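PDB 5U2P: sugar ABC transporter substrate-binding protein from Treponema pallidum subsp. pallidum, which probably binds a solute, perhaps a sugar, in the periplasm and delivers it to an ABC transporter for import. Local coordinates for residues E40-S45 against V88-L93; N49-L54 against I60-E65; E162-C167 against R239-K244; L180-S183 against P189-L192. All blocks are in the same frame, centred on the assembly; numbering follows the deposited sequence.

Overall arrangement
The four contacts fall into two pairs on opposite sides of the chain's centre, consistent with the two-lobed build of solute-binding proteins. Contacts 1 and 2, with centres 13 Å apart, share the sheet containing strands 61-67, 33-39 and 88-92; contact 2 lies within the span of chain that contact 1 brackets, and Tyr-43 packs against both Val-64 and Phe-51. Contacts 3 and 4, also 13 Å apart between centres, follow later in the chain. Contact 4 falls between the two segments of contact 3, and Tyr-241 O probably accepts a hydrogen bond from Leu-180 N. Centres of contacts 2 and 3 stand 53 Å apart, so the two pairs probably lie in different lobes.

Contact 1 (E40-S45 against V88-L93); sequences EKHYSS and VVEVSL
His-42 and Glu-90 make the whole of this contact, joined by a hydrogen bond between imidazole and carboxylate. The donor is His-42 ND1 and the acceptor Glu-90 OE2, 2.5 Å apart, a very short bond whose N-H...O angle is 162°. The carboxylate oxygen arrives at the edge of the ring, close to its plane, while the carboxylate itself is turned 38° from the imidazole. With CG anti to the backbone N (chi1 180°) and the chain extended beyond it, Glu-90 carries its carboxylate across the 9.0 Å between the CA atoms of His-42 and Glu-90.

Strand 88-92 belongs to a five-stranded mixed sheet ordered 61-67, 33-39, 88-92, 307-311, 131-132. This matches the 2-1-3-n-4 order of class II periplasmic binding proteins, with 307-311 returning from later in the chain. The His-42 to Glu-90 bond ties strand 88-92 to the loop between strand 33-39 and helix 45-58.

Further hydrogen bonds hold the carboxylate. OE2 also accepts from Gln-307 NE2 on strand 307-311, the antiparallel neighbour in the sheet, and OE1 accepts from the backbone N of Arg-39, so both oxygens of this buried acid are satisfied.

Van der Waals contact adds little: His-42 CB lies 3.6 Å from Glu-90 OE1.

Contact 2 (N49-L54 against I60-E65); sequences NVFTKL and IAVTVE
Helix 49-54 lies over strand 61-65 with their axes 7.9 Å apart at closest and running nearly antiparallel (151°), which places Phe-51 against Val-62 and Leu-54 against Ile-60. These elements are the last two of the beta-alpha-beta unit formed by strand 33-39, helix 45-58 and strand 61-67, in which the helix crosses over to cover one side of the sheet between two parallel, neighbouring strands.

Phe-51 carries one half of the interface. CG of Phe-51 is beside the backbone N and anti to the carbonyl carbon (chi1 -64°), and from there the ring reaches two alternate residues of the strand. Val-62 CG1 sits over one face of the Phe-51 ring, 4.0 Å above the plane and displaced toward the rim. Val-64 approaches the ring obliquely with CG2, the methyl anti to its carbonyl carbon, 3.6 Å from Phe-51 CD2.

The other half belongs to Leu-54, one helical turn further on. Leu-54 CD2 meets Val-62 CG2 at 3.9 Å, so the two methyls of Val-62 are shared between Phe-51 and Leu-54. Leu-54 CG also lies 4.4 Å from Ile-60 CB, where the chain enters the strand. Beyond the segments, Leu-54 packs on Ala-324 and Val-327 of helix 318-329.

No hydrogen bond crosses between helix and strand, and every side chain that meets here is hydrocarbon. Across these segments the contact therefore rests on apolar burial, by methyls on the Phe-51 ring and by aliphatic contacts of Leu-54, without the directional demands of polar pairing.

Contact 3 (E162-C167 against R239-K244); sequences ELLESC and RGYVNK
Tyr-241 and Cys-167 share a first torsion, beside the backbone N and anti to the carbonyl carbon: in Tyr-241 (chi1 -65°) it lays the ring over Cys-167 CB, and in Cys-167 (chi1 -73°) it sets SG at an oblique position beside that ring. The tyrosine follows Gly-240, whose positive phi belongs to a Schellman motif that ends helix 227-238, so the contact packs the exit from that helix against helix 160-172.

Cys-167 CB makes a CH-pi contact 3.2 Å from the centroid of the Tyr-241 ring and only 11° off its normal. The sulfur is less central: Cys-167 SG stands 4.3 Å from the Tyr-241 centroid in a sulfur-aromatic approach. On the opposite face Arg-239 CB lies over the ring centre, 3.6 Å above the plane of Tyr-241, so the phenol is sandwiched between the cysteine and a residue of its own segment.

Leu-164 divides its two methyls. Leu-164 CD2 meets the ring at its edge, in plane, 3.9 Å from Tyr-241 CE2. The other branch turns to Arg-239, whose NE is held in a salt bridge with Glu-235; Leu-164 CD1 rests over one face of this guanidinium, 3.6 Å above its plane and displaced toward the rim.

Contact 4 (L180-S183 against P189-L192); sequences LALS and PHTL
His-190 turns the edge of its imidazole to Ser-183, while Leu-182 meets the ring obliquely at CE1. The ring is carried across by a side chain with CG anti to the backbone N (chi1 -176°). His-190 NE2 donates to the backbone oxygen Ser-183 O, 2.8 Å away, with an N-H...O angle of 155°. The acceptor lies exactly in the imidazole plane, whereas the donor is tilted 31° out of the plane of the serine carbonyl; the bond thus fits the ring more closely than it fits the carbonyl.

Leu-182 CB is 3.6 Å from His-190 CE1, and both methyls of the leucine also lie near that carbon. From there the leucine continues to Leu-192: the two side chains cross at about a right angle and touch where Leu-182 CD1 meets Leu-192 CD2 at 3.9 Å. Tyr-233 of helix 227-238 packs on both His-190 and Leu-192.

Over one face of the imidazole, displaced toward its rim, stands Thr-191 OG1. Thr-191 OG1 is hydrogen-bonded to a water 2.7 Å away, and the water in turn makes a weak bond to Ser-183 O at 3.4 Å. The serine carbonyl thereby has two partners, while Ser-183 OG is hydrogen-bonded to Tyr-266 OH.

Because His-190 occupies the N-cap position of helix 191-214, the contact fastens the start of that helix to the chain leaving strand 178-181, a strand-to-helix connection within an alpha/beta lobe of a solute-binding protein.

Contact 1 (E40-S45 against V88-L93)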
loop_
_atom_site.group_PDB
_atom_site.type_symbol
_atom_site.label_atom_id
_atom_site.label_comp_id
_atom_site.label_asym_id
_atom_site.label_seq_id
_atom_site.Cartn_x
_atom_site.Cartn_y
_atom_site.Cartn_z
ATOM N N GLU A 40 -20.445 4.689 6.910
ATOM C CA GLU A 40 -20.682 5.275 8.221
ATOM C C GLU A 40 -19.376 5.679 8.909
ATOM O O GLU A 40 -19.192 6.841 9.268
ATOM C CB GLU A 40 -21.457 4.274 9.085
ATOM C CG GLU A 40 -21.810 4.755 10.480
ATOM C CD GLU A 40 -22.567 3.703 11.271
ATOM O OE1 GLU A 40 -22.409 2.501 10.967
ATOM O OE2 GLU A 40 -23.323 4.079 12.191
ATOM N N LYS A 41 -18.451 4.732 9.047
ATOM C CA LYS A 41 -17.216 4.982 9.797
ATOM C C LYS A 41 -16.230 5.850 9.030
ATOM O O LYS A 41 -15.212 6.256 9.573
ATOM C CB LYS A 41 -16.532 3.665 10.176
ATOM C CG LYS A 41 -17.317 2.801 11.156
ATOM C CD LYS A 41 -16.510 1.580 11.585
ATOM C CE LYS A 41 -17.213 0.793 12.680
ATOM N NZ LYS A 41 -18.447 0.134 12.173
ATOM N N HIS A 42 -16.529 6.136 7.769
ATOM C CA HIS A 42 -15.649 6.971 6.961
ATOM C C HIS A 42 -16.188 8.395 6.840
ATOM O O HIS A 42 -15.535 9.258 6.251
ATOM C CB HIS A 42 -15.455 6.352 5.573
ATOM C CG HIS A 42 -14.624 5.106 5.585
ATOM N ND1 HIS A 42 -14.468 4.301 4.477
ATOM C CD2 HIS A 42 -13.908 4.523 6.577
ATOM C CE1 HIS A 42 -13.686 3.280 4.782
ATOM N NE2 HIS A 42 -13.332 3.391 6.050
ATOM N N TYR A 43 -17.382 8.635 7.381
ATOM C CA TYR A 43 -17.977 9.975 7.357
ATOM C C TYR A 43 -17.403 10.786 8.501
ATOM O O TYR A 43 -18.081 11.078 9.487
ATOM C CB TYR A 43 -19.502 9.901 7.448
ATOM C CG TYR A 43 -20.209 11.230 7.261
ATOM C CD1 TYR A 43 -19.747 12.169 6.342
ATOM C CD2 TYR A 43 -21.358 11.533 7.983
ATOM C CE1 TYR A 43 -20.402 13.380 6.163
ATOM C CE2 TYR A 43 -22.018 12.736 7.811
ATOM C CZ TYR A 43 -21.539 13.656 6.899
ATOM O OH TYR A 43 -22.197 14.856 6.735
ATOM N N SER A 44 -16.133 11.134 8.353
ATOM C CA SER A 44 -15.370 11.774 9.411
ATOM C C SER A 44 -15.745 13.238 9.597
ATOM O O SER A 44 -16.467 13.823 8.784
ATOM C CB SER A 44 -13.880 11.667 9.098
ATOM O OG SER A 44 -13.584 12.322 7.872
ATOM N N SER A 45 -15.244 13.834 10.671
ATOM C CA SER A 45 -15.393 15.267 10.853
ATOM C C SER A 45 -14.700 15.972 9.688
ATOM O O SER A 45 -15.144 17.032 9.250
ATOM C CB SER A 45 -14.821 15.719 12.204
ATOM O OG SER A 45 -13.543 15.160 12.444
ATOM N N VAL A 88 -22.427 11.340 -5.980
ATOM C CA VAL A 88 -21.063 11.035 -5.567
ATOM C C VAL A 88 -21.103 9.852 -4.609
ATOM O O VAL A 88 -21.904 9.848 -3.677
ATOM C CB VAL A 88 -20.390 12.243 -4.903
ATOM C CG1 VAL A 88 -19.014 11.874 -4.339
ATOM C CG2 VAL A 88 -20.283 13.363 -5.916
ATOM N N VAL A 89 -20.258 8.847 -4.849
ATOM C CA VAL A 89 -20.254 7.647 -4.015
ATOM C C VAL A 89 -18.836 7.301 -3.590
ATOM O O VAL A 89 -17.882 7.408 -4.375
ATOM C CB VAL A 89 -20.940 6.445 -4.736
ATOM C CG1 VAL A 89 -22.388 6.782 -5.025
ATOM C CG2 VAL A 89 -20.213 6.059 -6.027
ATOM N N GLU A 90 -18.692 6.894 -2.333
ATOM C CA GLU A 90 -17.434 6.358 -1.848
ATOM C C GLU A 90 -17.131 5.022 -2.532
ATOM O O GLU A 90 -18.022 4.187 -2.704
ATOM C CB GLU A 90 -17.448 6.177 -0.317
ATOM C CG GLU A 90 -16.132 5.616 0.181
ATOM C CD GLU A 90 -16.080 5.345 1.665
ATOM O OE1 GLU A 90 -17.027 5.707 2.387
ATOM O OE2 GLU A 90 -15.065 4.764 2.106
ATOM N N VAL A 91 -15.880 4.840 -2.938
ATOM C CA VAL A 91 -15.437 3.588 -3.532
ATOM C C VAL A 91 -14.124 3.159 -2.914
ATOM O O VAL A 91 -13.368 3.971 -2.404
ATOM C CB VAL A 91 -15.264 3.691 -5.074
ATOM C CG1 VAL A 91 -16.618 3.957 -5.751
ATOM C CG2 VAL A 91 -14.254 4.773 -5.437
ATOM N N SER A 92 -13.874 1.854 -2.969
ATOM C CA SER A 92 -12.604 1.281 -2.568
ATOM C C SER A 92 -11.680 1.156 -3.773
ATOM O O SER A 92 -11.976 0.443 -4.736
ATOM C CB SER A 92 -12.815 -0.090 -1.920
ATOM O OG SER A 92 -13.480 0.041 -0.669
ATOM N N LEU A 93 -10.572 1.878 -3.712
ATOM C CA LEU A 93 -9.533 1.815 -4.726
ATOM C C LEU A 93 -8.546 0.733 -4.311
ATOM O O LEU A 93 -8.409 0.470 -3.122
ATOM C CB LEU A 93 -8.834 3.174 -4.861
ATOM C CG LEU A 93 -9.787 4.281 -5.345
ATOM C CD1 LEU A 93 -9.209 5.671 -5.080
ATOM C CD2 LEU A 93 -10.126 4.120 -6.824
#

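Contact 2 (N49-L54 against I60-E65)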
loop_
_atom_site.group_PDB
_atom_site.type_symbol
_atom_site.label_atom_id
_atom_site.label_comp_id
_atom_site.label_asym_id
_atom_site.label_seq_id
_atom_site.Cartn_x
_atom_site.Cartn_y
_atom_site.Cartn_z
ATOM N N ASN A 49 -16.837 18.711 7.487
ATOM C CA ASN A 49 -16.463 20.107 7.407
ATOM C C ASN A 49 -16.161 20.479 5.971
ATOM O O ASN A 49 -16.406 21.610 5.552
ATOM C CB ASN A 49 -15.269 20.393 8.318
ATOM C CG ASN A 49 -15.617 20.230 9.795
ATOM O OD1 ASN A 49 -16.778 20.355 10.184
ATOM N ND2 ASN A 49 -14.616 19.942 10.618
ATOM N N VAL A 50 -15.627 19.515 5.215
ATOM C CA VAL A 50 -15.412 19.689 3.794
ATOM C C VAL A 50 -16.734 20.002 3.092
ATOM O O VAL A 50 -16.831 20.956 2.319
ATOM C CB VAL A 50 -14.761 18.415 3.163
ATOM C CG1 VAL A 50 -15.118 18.290 1.733
ATOM C CG2 VAL A 50 -13.258 18.451 3.333
ATOM N N PHE A 51 -17.755 19.197 3.359
ATOM C CA PHE A 51 -19.045 19.395 2.708
ATOM C C PHE A 51 -19.729 20.658 3.241
ATOM O O PHE A 51 -20.492 21.308 2.525
ATOM C CB PHE A 51 -19.944 18.171 2.899
ATOM C CG PHE A 51 -19.421 16.910 2.250
ATOM C CD1 PHE A 51 -18.599 16.966 1.133
ATOM C CD2 PHE A 51 -19.753 15.668 2.761
ATOM C CE1 PHE A 51 -18.117 15.808 0.544
ATOM C CE2 PHE A 51 -19.273 14.514 2.177
ATOM C CZ PHE A 51 -18.454 14.585 1.066
ATOM N N THR A 52 -19.449 21.025 4.492
ATOM C CA THR A 52 -20.021 22.243 5.051
ATOM C C THR A 52 -19.451 23.464 4.343
ATOM O O THR A 52 -20.190 24.399 4.028
ATOM C CB THR A 52 -19.765 22.366 6.574
ATOM O OG1 THR A 52 -20.364 21.257 7.251
ATOM C CG2 THR A 52 -20.367 23.655 7.127
ATOM N N LYS A 53 -18.137 23.459 4.110
ATOM C CA LYS A 53 -17.470 24.521 3.353
ATOM C C LYS A 53 -18.005 24.610 1.945
ATOM O O LYS A 53 -18.151 25.692 1.383
ATOM C CB LYS A 53 -15.960 24.286 3.282
ATOM C CG LYS A 53 -15.176 24.742 4.490
ATOM C CD LYS A 53 -13.683 24.486 4.306
ATOM C CE LYS A 53 -13.078 25.382 3.234
ATOM N NZ LYS A 53 -11.612 25.168 3.093
ATOM N N LEU A 54 -18.248 23.459 1.343
ATOM C CA LEU A 54 -18.729 23.442 -0.003
ATOM C C LEU A 54 -20.066 24.160 -0.115
ATOM O O LEU A 54 -20.296 24.926 -1.054
ATOM C CB LEU A 54 -18.856 21.986 -0.476
ATOM C CG LEU A 54 -18.690 21.662 -1.943
ATOM C CD1 LEU A 54 -17.332 22.111 -2.467
ATOM C CD2 LEU A 54 -18.880 20.162 -2.095
ATOM N N ILE A 60 -23.264 24.725 -3.007
ATOM C CA ILE A 60 -23.665 23.356 -3.339
ATOM C C ILE A 60 -24.205 22.717 -2.060
ATOM O O ILE A 60 -23.445 22.394 -1.149
ATOM C CB ILE A 60 -22.519 22.522 -3.923
ATOM C CG1 ILE A 60 -21.974 23.189 -5.198
ATOM C CG2 ILE A 60 -23.020 21.122 -4.243
ATOM C CD1 ILE A 60 -20.779 22.505 -5.810
ATOM N N ALA A 61 -25.524 22.583 -1.987
ATOM C CA ALA A 61 -26.157 21.901 -0.864
ATOM C C ALA A 61 -25.913 20.394 -0.961
ATOM O O ALA A 61 -26.480 19.726 -1.823
ATOM C CB ALA A 61 -27.639 22.195 -0.835
ATOM N N VAL A 62 -25.057 19.873 -0.089
ATOM C CA VAL A 62 -24.745 18.452 -0.064
ATOM C C VAL A 62 -25.628 17.718 0.937
ATOM O O VAL A 62 -25.737 18.128 2.090
ATOM C CB VAL A 62 -23.270 18.205 0.310
ATOM C CG1 VAL A 62 -22.955 16.729 0.264
ATOM C CG2 VAL A 62 -22.338 18.989 -0.618
ATOM N N THR A 63 -26.253 16.634 0.485
ATOM C CA THR A 63 -26.959 15.718 1.370
ATOM C C THR A 63 -26.209 14.391 1.410
ATOM O O THR A 63 -25.942 13.787 0.370
ATOM C CB THR A 63 -28.414 15.504 0.927
ATOM O OG1 THR A 63 -28.446 15.028 -0.420
ATOM C CG2 THR A 63 -29.174 16.816 0.998
ATOM N N VAL A 64 -25.850 13.967 2.616
ATOM C CA VAL A 64 -25.069 12.747 2.822
ATOM C C VAL A 64 -25.931 11.599 3.343
ATOM O O VAL A 64 -26.712 11.754 4.282
ATOM C CB VAL A 64 -23.902 12.985 3.803
ATOM C CG1 VAL A 64 -23.119 11.694 4.042
ATOM C CG2 VAL A 64 -22.984 14.066 3.276
ATOM N N GLU A 65 -25.767 10.444 2.709
ATOM C CA GLU A 65 -26.433 9.215 3.101
ATOM C C GLU A 65 -25.372 8.208 3.547
ATOM O O GLU A 65 -24.567 7.770 2.720
ATOM C CB GLU A 65 -27.239 8.672 1.924
ATOM C CG GLU A 65 -28.120 7.492 2.237
ATOM C CD GLU A 65 -28.824 6.970 0.998
ATOM O OE1 GLU A 65 -29.349 5.837 1.047
ATOM O OE2 GLU A 65 -28.847 7.695 -0.024
#

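Contact 3 (E162-C167 against R239-K244)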
loop_
_atom_site.group_PDB
_atom_site.type_symbol
_atom_site.label_atom_id
_atom_site.label_comp_id
_atom_site.label_asym_id
_atom_site.label_seq_id
_atom_site.Cartn_x
_atom_site.Cartn_y
_atom_site.Cartn_z
ATOM N N GLU A 162 25.464 -4.933 -0.441
ATOM C CA GLU A 162 25.625 -4.062 0.712
ATOM C C GLU A 162 24.666 -4.488 1.830
ATOM O O GLU A 162 25.008 -4.395 3.015
ATOM C CB GLU A 162 25.413 -2.596 0.317
ATOM C CG GLU A 162 26.628 -2.018 -0.417
ATOM C CD GLU A 162 26.498 -0.548 -0.771
ATOM O OE1 GLU A 162 25.638 0.148 -0.197
ATOM O OE2 GLU A 162 27.276 -0.082 -1.630
ATOM N N LEU A 163 23.481 -4.962 1.458
ATOM C CA LEU A 163 22.538 -5.493 2.445
ATOM C C LEU A 163 23.131 -6.722 3.124
ATOM O O LEU A 163 23.109 -6.826 4.341
ATOM C CB LEU A 163 21.205 -5.860 1.812
ATOM C CG LEU A 163 20.197 -6.557 2.730
ATOM C CD1 LEU A 163 19.766 -5.633 3.845
ATOM C CD2 LEU A 163 18.992 -7.016 1.924
ATOM N N LEU A 164 23.657 -7.652 2.338
ATOM C CA LEU A 164 24.259 -8.863 2.903
ATOM C C LEU A 164 25.434 -8.518 3.814
ATOM O O LEU A 164 25.587 -9.104 4.889
ATOM C CB LEU A 164 24.722 -9.818 1.795
ATOM C CG LEU A 164 23.611 -10.429 0.942
ATOM C CD1 LEU A 164 24.199 -11.330 -0.136
ATOM C CD2 LEU A 164 22.590 -11.207 1.773
ATOM N N GLU A 165 26.258 -7.563 3.387
ATOM C CA GLU A 165 27.403 -7.144 4.191
ATOM C C GLU A 165 26.928 -6.490 5.486
ATOM O O GLU A 165 27.452 -6.780 6.560
ATOM C CB GLU A 165 28.303 -6.180 3.409
ATOM C CG GLU A 165 29.529 -5.716 4.189
ATOM C CD GLU A 165 30.422 -4.777 3.395
ATOM O OE1 GLU A 165 29.978 -4.257 2.345
ATOM O OE2 GLU A 165 31.573 -4.557 3.828
ATOM N N SER A 166 25.935 -5.608 5.378
ATOM C CA SER A 166 25.372 -4.949 6.550
ATOM C C SER A 166 24.894 -5.995 7.548
ATOM O O SER A 166 25.094 -5.849 8.756
ATOM C CB SER A 166 24.214 -4.027 6.165
ATOM O OG SER A 166 24.659 -2.910 5.406
ATOM N N CYS A 167 24.249 -7.048 7.047
ATOM C CA CYS A 167 23.757 -8.097 7.935
ATOM C C CYS A 167 24.936 -8.811 8.567
ATOM O O CYS A 167 24.894 -9.172 9.740
ATOM C CB CYS A 167 22.889 -9.104 7.199
ATOM S SG CYS A 167 21.244 -8.461 6.764
ATOM N N ARG A 239 21.918 -17.692 5.382
ATOM C CA ARG A 239 22.912 -16.996 6.195
ATOM C C ARG A 239 22.383 -16.630 7.578
ATOM O O ARG A 239 23.117 -16.079 8.408
ATOM C CB ARG A 239 23.402 -15.744 5.461
ATOM C CG ARG A 239 23.989 -16.038 4.073
ATOM C CD ARG A 239 24.843 -14.877 3.555
ATOM N NE ARG A 239 25.212 -15.033 2.147
ATOM C CZ ARG A 239 26.073 -14.253 1.495
ATOM N NH1 ARG A 239 26.686 -13.257 2.121
ATOM N NH2 ARG A 239 26.330 -14.475 0.211
ATOM N N GLY A 240 21.123 -16.955 7.844
ATOM C CA GLY A 240 20.516 -16.641 9.128
ATOM C C GLY A 240 20.270 -15.155 9.349
ATOM O O GLY A 240 20.137 -14.702 10.478
ATOM N N TYR A 241 20.200 -14.390 8.267
ATOM C CA TYR A 241 19.920 -12.968 8.349
ATOM C C TYR A 241 18.442 -12.698 8.604
ATOM O O TYR A 241 18.090 -11.660 9.153
ATOM C CB TYR A 241 20.365 -12.258 7.069
ATOM C CG TYR A 241 21.860 -12.283 6.841
ATOM C CD1 TYR A 241 22.742 -12.612 7.873
ATOM C CD2 TYR A 241 22.399 -11.954 5.600
ATOM C CE1 TYR A 241 24.102 -12.625 7.667
ATOM C CE2 TYR A 241 23.769 -11.961 5.389
ATOM C CZ TYR A 241 24.614 -12.300 6.431
ATOM O OH TYR A 241 25.978 -12.313 6.238
ATOM N N VAL A 242 17.577 -13.618 8.184
ATOM C CA VAL A 242 16.190 -13.621 8.652
ATOM C C VAL A 242 15.958 -14.951 9.348
ATOM O O VAL A 242 16.485 -15.980 8.919
ATOM C CB VAL A 242 15.140 -13.437 7.529
ATOM C CG1 VAL A 242 15.375 -12.132 6.743
ATOM C CG2 VAL A 242 15.125 -14.626 6.602
ATOM N N ASN A 243 15.177 -14.923 10.425
ATOM C CA ASN A 243 14.927 -16.123 11.224
ATOM C C ASN A 243 13.527 -16.669 10.965
ATOM O O ASN A 243 12.532 -15.996 11.259
ATOM C CB ASN A 243 15.109 -15.805 12.714
ATOM C CG ASN A 243 15.190 -17.050 13.572
ATOM O OD1 ASN A 243 14.422 -17.994 13.384
ATOM N ND2 ASN A 243 16.125 -17.058 14.528
ATOM N N LYS A 244 13.449 -17.886 10.419
ATOM C CA LYS A 244 12.154 -18.496 10.115
ATOM C C LYS A 244 11.299 -18.568 11.372
ATOM O O LYS A 244 10.087 -18.364 11.320
ATOM C CB LYS A 244 12.325 -19.904 9.516
ATOM C CG LYS A 244 11.008 -20.562 9.086
ATOM C CD LYS A 244 11.210 -21.976 8.534
ATOM C CE LYS A 244 9.879 -22.607 8.126
ATOM N NZ LYS A 244 10.019 -24.007 7.638
#

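Contact 4 (L180-S183 against P189-L192)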
loop_
_atom_site.group_PDB
_atom_site.type_symbol
_atom_site.label_atom_id
_atom_site.label_comp_id
_atom_site.label_asym_id
_atom_site.label_seq_id
_atom_site.Cartn_x
_atom_site.Cartn_y
_atom_site.Cartn_z
ATOM N N LEU A 180 17.925 -8.629 10.272
ATOM C CA LEU A 180 16.760 -8.151 9.519
ATOM C C LEU A 180 15.480 -8.773 10.062
ATOM O O LEU A 180 15.183 -9.936 9.811
ATOM C CB LEU A 180 16.894 -8.467 8.026
ATOM C CG LEU A 180 15.761 -8.014 7.099
ATOM C CD1 LEU A 180 15.586 -6.516 7.150
ATOM C CD2 LEU A 180 16.014 -8.465 5.660
ATOM N N ALA A 181 14.722 -7.968 10.793
ATOM C CA ALA A 181 13.471 -8.380 11.386
ATOM C C ALA A 181 12.271 -8.194 10.452
ATOM O O ALA A 181 12.194 -7.231 9.655
ATOM C CB ALA A 181 13.248 -7.605 12.686
ATOM N N LEU A 182 11.342 -9.136 10.572
ATOM C CA LEU A 182 10.081 -9.179 9.825
ATOM C C LEU A 182 8.957 -9.447 10.798
ATOM O O LEU A 182 9.149 -10.150 11.793
ATOM C CB LEU A 182 10.117 -10.275 8.751
ATOM C CG LEU A 182 11.282 -10.224 7.766
ATOM C CD1 LEU A 182 11.265 -11.450 6.877
ATOM C CD2 LEU A 182 11.235 -8.956 6.899
ATOM N N SER A 183 7.786 -8.889 10.520
ATOM C CA SER A 183 6.616 -9.099 11.350
ATOM C C SER A 183 5.532 -9.875 10.620
ATOM O O SER A 183 5.418 -9.849 9.386
ATOM C CB SER A 183 6.071 -7.751 11.843
ATOM O OG SER A 183 5.668 -6.929 10.788
ATOM N N PRO A 189 2.154 -13.896 -0.268
ATOM C CA PRO A 189 3.377 -14.267 0.430
ATOM C C PRO A 189 3.649 -13.194 1.471
ATOM O O PRO A 189 2.919 -12.190 1.490
ATOM C CB PRO A 189 4.437 -14.279 -0.674
ATOM C CG PRO A 189 3.924 -13.301 -1.682
ATOM C CD PRO A 189 2.423 -13.349 -1.611
ATOM N N HIS A 190 4.643 -13.407 2.318
ATOM C CA HIS A 190 5.029 -12.376 3.269
ATOM C C HIS A 190 5.473 -11.097 2.549
ATOM O O HIS A 190 5.967 -11.138 1.431
ATOM C CB HIS A 190 6.151 -12.877 4.180
ATOM C CG HIS A 190 6.500 -11.887 5.236
ATOM N ND1 HIS A 190 7.533 -10.985 5.096
ATOM C CD2 HIS A 190 5.894 -11.592 6.409
ATOM C CE1 HIS A 190 7.564 -10.193 6.155
ATOM N NE2 HIS A 190 6.575 -10.538 6.964
ATOM N N THR A 191 5.294 -9.960 3.218
ATOM C CA THR A 191 5.688 -8.652 2.721
ATOM C C THR A 191 7.032 -8.568 1.996
ATOM O O THR A 191 7.154 -7.886 0.991
ATOM C CB THR A 191 5.755 -7.661 3.923
ATOM O OG1 THR A 191 4.617 -7.860 4.786
ATOM C CG2 THR A 191 5.819 -6.240 3.448
ATOM N N LEU A 192 8.060 -9.194 2.562
ATOM C CA LEU A 192 9.392 -9.161 1.974
ATOM C C LEU A 192 9.402 -9.753 0.572
ATOM O O LEU A 192 9.863 -9.118 -0.392
ATOM C CB LEU A 192 10.390 -9.922 2.865
ATOM C CG LEU A 192 11.805 -10.092 2.317
ATOM C CD1 LEU A 192 12.389 -8.745 2.092
ATOM C CD2 LEU A 192 12.657 -10.879 3.297
HETATM O O HOH W 1 5.066 -7.092 7.346
#